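Local coordinates for protein putative NADPH:quinone reductase (PDB 3GMS) that is a putative NADPH:quinone reductase of the zinc-binding dehydrogenase family, probably reducing quinones with NADPH held by its Rossmann-type domain, at residues A230-T241 against I255-F266. Numbering follows the deposited sequence.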
loop_
_atom_site.group_PDB
_atom_site.type_symbol
_atom_site.label_atom_id
_atom_site.label_comp_id
_atom_site.label_asym_id
_atom_site.label_seq_id
_atom_site.Cartn_x
_atom_site.Cartn_y
_atom_site.Cartn_z
ATOM N N ALA A 230 -18.599 -4.601 9.585
ATOM C CA ALA A 230 -19.512 -5.243 8.630
ATOM C C ALA A 230 -20.962 -5.022 9.078
ATOM O O ALA A 230 -21.828 -4.720 8.291
ATOM C CB ALA A 230 -19.222 -6.734 8.550
ATOM N N PHE A 231 -21.197 -5.179 10.366
ATOM C CA PHE A 231 -22.558 -4.965 10.874
ATOM C C PHE A 231 -23.049 -3.528 10.806
ATOM O O PHE A 231 -24.256 -3.262 11.009
ATOM C CB PHE A 231 -22.661 -5.522 12.287
ATOM C CG PHE A 231 -22.981 -6.994 12.325
ATOM C CD1 PHE A 231 -21.988 -7.940 12.077
ATOM C CD2 PHE A 231 -24.280 -7.433 12.616
ATOM C CE1 PHE A 231 -22.263 -9.324 12.121
ATOM C CE2 PHE A 231 -24.585 -8.812 12.659
ATOM C CZ PHE A 231 -23.576 -9.763 12.404
ATOM N N SER A 232 -22.156 -2.577 10.533
ATOM C CA SER A 232 -22.588 -1.191 10.360
ATOM C C SER A 232 -22.990 -0.878 8.927
ATOM O O SER A 232 -23.282 0.264 8.580
ATOM C CB SER A 232 -21.523 -0.205 10.860
ATOM O OG SER A 232 -21.120 -0.514 12.180
ATOM N N LEU A 233 -23.008 -1.890 8.073
ATOM C CA LEU A 233 -23.486 -1.686 6.700
ATOM C C LEU A 233 -24.960 -2.000 6.527
ATOM O O LEU A 233 -25.490 -2.861 7.223
ATOM C CB LEU A 233 -22.725 -2.606 5.735
ATOM C CG LEU A 233 -21.232 -2.345 5.816
ATOM C CD1 LEU A 233 -20.518 -3.396 4.968
ATOM C CD2 LEU A 233 -20.942 -0.947 5.356
ATOM N N ARG A 234 -25.575 -1.359 5.543
ATOM C CA ARG A 234 -26.932 -1.686 5.130
ATOM C C ARG A 234 -26.966 -3.124 4.601
ATOM O O ARG A 234 -25.921 -3.656 4.168
ATOM C CB ARG A 234 -27.426 -0.699 4.074
ATOM C CG ARG A 234 -26.700 -0.729 2.714
ATOM C CD ARG A 234 -27.327 0.259 1.773
ATOM N NE ARG A 234 -26.592 0.392 0.513
ATOM C CZ ARG A 234 -26.553 -0.514 -0.472
ATOM N NH1 ARG A 234 -27.199 -1.669 -0.362
ATOM N NH2 ARG A 234 -25.847 -0.260 -1.576
ATOM N N PRO A 235 -28.153 -3.772 4.656
ATOM C CA PRO A 235 -28.304 -5.053 3.967
ATOM C C PRO A 235 -27.919 -4.888 2.518
ATOM O O PRO A 235 -28.237 -3.870 1.913
ATOM C CB PRO A 235 -29.822 -5.331 4.059
ATOM C CG PRO A 235 -30.300 -4.526 5.203
ATOM C CD PRO A 235 -29.377 -3.370 5.387
ATOM N N ASN A 236 -27.208 -5.875 1.975
ATOM C CA ASN A 236 -26.691 -5.828 0.607
ATOM C C ASN A 236 -25.573 -4.816 0.381
ATOM O O ASN A 236 -25.222 -4.523 -0.776
ATOM C CB ASN A 236 -27.812 -5.669 -0.423
ATOM C CG ASN A 236 -28.896 -6.728 -0.242
ATOM O OD1 ASN A 236 -30.086 -6.427 -0.276
ATOM N ND2 ASN A 236 -28.477 -7.963 0.018
ATOM N N GLY A 237 -25.006 -4.310 1.480
ATOM C CA GLY A 237 -23.836 -3.431 1.403
ATOM C C GLY A 237 -22.637 -4.324 1.138
ATOM O O GLY A 237 -22.738 -5.555 1.252
ATOM N N HIS A 238 -21.490 -3.712 0.862
ATOM C CA HIS A 238 -20.335 -4.474 0.410
ATOM C C HIS A 238 -19.201 -4.297 1.423
ATOM O O HIS A 238 -18.730 -3.162 1.651
ATOM C CB HIS A 238 -19.938 -3.990 -0.978
ATOM C CG HIS A 238 -19.061 -4.958 -1.737
ATOM N ND1 HIS A 238 -18.742 -4.794 -3.071
ATOM C CD2 HIS A 238 -18.428 -6.091 -1.339
ATOM C CE1 HIS A 238 -17.963 -5.791 -3.465
ATOM N NE2 HIS A 238 -17.757 -6.591 -2.430
ATOM N N PHE A 239 -18.761 -5.419 2.001
ATOM C CA PHE A 239 -17.691 -5.450 3.007
ATOM C C PHE A 239 -16.448 -6.011 2.321
ATOM O O PHE A 239 -16.515 -7.062 1.649
ATOM C CB PHE A 239 -18.088 -6.350 4.154
ATOM C CG PHE A 239 -17.032 -6.520 5.217
ATOM C CD1 PHE A 239 -16.799 -5.512 6.149
ATOM C CD2 PHE A 239 -16.305 -7.701 5.316
ATOM C CE1 PHE A 239 -15.860 -5.683 7.161
ATOM C CE2 PHE A 239 -15.361 -7.895 6.332
ATOM C CZ PHE A 239 -15.118 -6.862 7.255
ATOM N N LEU A 240 -15.349 -5.284 2.445
ATOM C CA LEU A 240 -14.095 -5.711 1.798
ATOM C C LEU A 240 -12.939 -5.731 2.808
ATOM O O LEU A 240 -12.741 -4.752 3.532
ATOM C CB LEU A 240 -13.796 -4.774 0.634
ATOM C CG LEU A 240 -12.631 -5.098 -0.303
ATOM C CD1 LEU A 240 -12.995 -6.335 -1.171
ATOM C CD2 LEU A 240 -12.363 -3.889 -1.177
ATOM N N THR A 241 -12.170 -6.819 2.895
ATOM C CA THR A 241 -11.020 -6.768 3.783
ATOM C C THR A 241 -9.765 -6.495 2.955
ATOM O O THR A 241 -9.647 -6.971 1.802
ATOM C CB THR A 241 -10.819 -8.012 4.651
ATOM O OG1 THR A 241 -10.526 -9.131 3.819
ATOM C CG2 THR A 241 -12.051 -8.334 5.455
ATOM N N ILE A 255 -21.545 -12.527 9.105
ATOM C CA ILE A 255 -21.660 -11.316 8.314
ATOM C C ILE A 255 -22.685 -11.536 7.194
ATOM O O ILE A 255 -23.507 -10.670 6.924
ATOM C CB ILE A 255 -20.285 -10.847 7.758
ATOM C CG1 ILE A 255 -19.432 -10.284 8.893
ATOM C CG2 ILE A 255 -20.476 -9.809 6.651
ATOM C CD1 ILE A 255 -17.975 -10.054 8.486
ATOM N N VAL A 256 -22.653 -12.722 6.577
ATOM C CA VAL A 256 -23.559 -13.057 5.460
ATOM C C VAL A 256 -24.992 -13.346 5.920
ATOM O O VAL A 256 -25.940 -12.816 5.346
ATOM C CB VAL A 256 -23.008 -14.234 4.579
ATOM C CG1 VAL A 256 -24.080 -14.769 3.611
ATOM C CG2 VAL A 256 -21.782 -13.780 3.808
ATOM N N THR A 257 -25.137 -14.166 6.955
ATOM C CA THR A 257 -26.455 -14.671 7.341
ATOM C C THR A 257 -27.162 -13.714 8.298
ATOM O O THR A 257 -28.352 -13.465 8.137
ATOM C CB THR A 257 -26.400 -16.101 7.931
ATOM O OG1 THR A 257 -25.804 -16.065 9.236
ATOM C CG2 THR A 257 -25.585 -17.032 7.030
ATOM N N LYS A 258 -26.421 -13.147 9.255
ATOM C CA LYS A 258 -26.988 -12.196 10.239
ATOM C C LYS A 258 -27.043 -10.731 9.743
ATOM O O LYS A 258 -28.074 -10.057 9.884
ATOM C CB LYS A 258 -26.290 -12.312 11.610
ATOM C CG LYS A 258 -26.303 -13.744 12.206
ATOM C CD LYS A 258 -26.781 -13.804 13.671
ATOM C CE LYS A 258 -25.643 -13.748 14.705
ATOM N NZ LYS A 258 -24.937 -12.428 14.756
ATOM N N ALA A 259 -25.959 -10.234 9.149
ATOM C CA ALA A 259 -25.931 -8.839 8.695
ATOM C C ALA A 259 -26.386 -8.658 7.241
ATOM O O ALA A 259 -26.654 -7.534 6.815
ATOM C CB ALA A 259 -24.560 -8.210 8.935
ATOM N N LYS A 260 -26.489 -9.761 6.489
ATOM C CA LYS A 260 -26.972 -9.725 5.086
ATOM C C LYS A 260 -26.105 -8.887 4.136
ATOM O O LYS A 260 -26.624 -8.263 3.214
ATOM C CB LYS A 260 -28.446 -9.250 4.977
ATOM C CG LYS A 260 -29.539 -10.299 5.215
ATOM C CD LYS A 260 -29.616 -10.705 6.696
ATOM C CE LYS A 260 -30.958 -11.347 7.059
ATOM N NZ LYS A 260 -30.735 -12.447 8.038
ATOM N N VAL A 261 -24.792 -8.882 4.358
ATOM C CA VAL A 261 -23.894 -8.082 3.511
ATOM C C VAL A 261 -23.072 -8.986 2.619
ATOM O O VAL A 261 -22.883 -10.157 2.957
ATOM C CB VAL A 261 -22.952 -7.139 4.319
ATOM C CG1 VAL A 261 -23.735 -6.281 5.325
ATOM C CG2 VAL A 261 -21.882 -7.874 4.995
ATOM N N HIS A 262 -22.636 -8.454 1.481
ATOM C CA HIS A 262 -21.691 -9.153 0.573
ATOM C C HIS A 262 -20.284 -8.927 1.089
ATOM O O HIS A 262 -19.937 -7.797 1.389
ATOM C CB HIS A 262 -21.769 -8.594 -0.843
ATOM C CG HIS A 262 -23.153 -8.563 -1.403
ATOM N ND1 HIS A 262 -23.744 -7.404 -1.861
ATOM C CD2 HIS A 262 -24.076 -9.545 -1.561
ATOM C CE1 HIS A 262 -24.962 -7.675 -2.301
ATOM N NE2 HIS A 262 -25.193 -8.964 -2.121
ATOM N N ALA A 263 -19.481 -9.983 1.211
ATOM C CA ALA A 263 -18.120 -9.847 1.736
ATOM C C ALA A 263 -17.060 -10.449 0.808
ATOM O O ALA A 263 -17.283 -11.508 0.228
ATOM C CB ALA A 263 -18.020 -10.443 3.124
ATOM N N ASN A 264 -15.955 -9.730 0.637
ATOM C CA ASN A 264 -14.828 -10.167 -0.201
ATOM C C ASN A 264 -13.518 -9.787 0.430
ATOM O O ASN A 264 -13.457 -8.961 1.372
ATOM C CB ASN A 264 -14.875 -9.525 -1.588
ATOM C CG ASN A 264 -16.012 -10.043 -2.421
ATOM O OD1 ASN A 264 -17.053 -9.393 -2.544
ATOM N ND2 ASN A 264 -15.849 -11.243 -2.961
ATOM N N ILE A 265 -12.450 -10.378 -0.113
ATOM C CA ILE A 265 -11.092 -10.096 0.315
ATOM C C ILE A 265 -10.365 -9.492 -0.888
ATOM O O ILE A 265 -10.409 -10.069 -1.983
ATOM C CB ILE A 265 -10.331 -11.394 0.733
ATOM C CG1 ILE A 265 -11.005 -12.099 1.900
ATOM C CG2 ILE A 265 -8.911 -11.060 1.172
ATOM C CD1 ILE A 265 -11.926 -13.219 1.528
ATOM N N PHE A 266 -9.704 -8.353 -0.699
ATOM C CA PHE A 266 -8.961 -7.735 -1.801
ATOM C C PHE A 266 -7.466 -7.983 -1.657
ATOM O O PHE A 266 -6.893 -7.793 -0.572
ATOM C CB PHE A 266 -9.207 -6.224 -1.875
ATOM C CG PHE A 266 -8.459 -5.558 -2.980
ATOM C CD1 PHE A 266 -9.005 -5.523 -4.276
ATOM C CD2 PHE A 266 -7.212 -4.952 -2.731
ATOM C CE1 PHE A 266 -8.291 -4.923 -5.312
ATOM C CE2 PHE A 266 -6.485 -4.372 -3.743
ATOM C CZ PHE A 266 -7.026 -4.331 -5.047
HETATM O O HOH W 1 -27.225 -5.024 7.743
#
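His-262 O accepts the N-H of Phe-239 at 2.7 Å in a nearly straight bond (176°) and receives a CA-H...O contact from His-238. Parallel pairing runs from His-262 N on Gly-237 O to Phe-266 N on Thr-241 O. The type II turn Arg-234 to Gly-237 sends Asn-236 N to Lys-260 O (2.8 Å). Positive phi at the turn's third position suits asparagine; Lys-260, also positive, is where its chain leaves the helical conformation.

One side-chain bond reinforces the pairing: His-238 NE2 donates to Asn-264 OD1 at 2.9 Å. With CG anti to the backbone N (chi1 -162°), the imidazole leans across to the neighbouring strand, two residues beyond its paired His-262, the amide plane turned 70° from the ring. Leu-240 CD1 packs on Asn-264 CB and Phe-266 CB.

The other face is mostly apolar. Phe-239 turns its ring edge to Ala-263, CD2 3.9 Å from CB, a methyl small enough to admit it, while Ala-230 CB lies over one ring face, offset toward its rim, and meets Ile-255 CD1 at 3.5 Å. Further out, Ala-259 CB sits over the Phe-231 ring, 3.7 Å from its centroid, a CH-pi contact. A water donates to Leu-233 O and Ala-259 O, linking the backbones just before they pair.

This is a right-handed beta-alpha-beta crossover of the Rossmann-type fold: helix 252-257 links strand 237-241 to strand 262-265, at one edge of the six-stranded parallel sheet. Strand 214-219 flanks 237-241 on its other side, helix 127-139 packs against Leu-240 and Phe-266, and Trp-252 lies on Thr-241, Ala-263 and Ile-265.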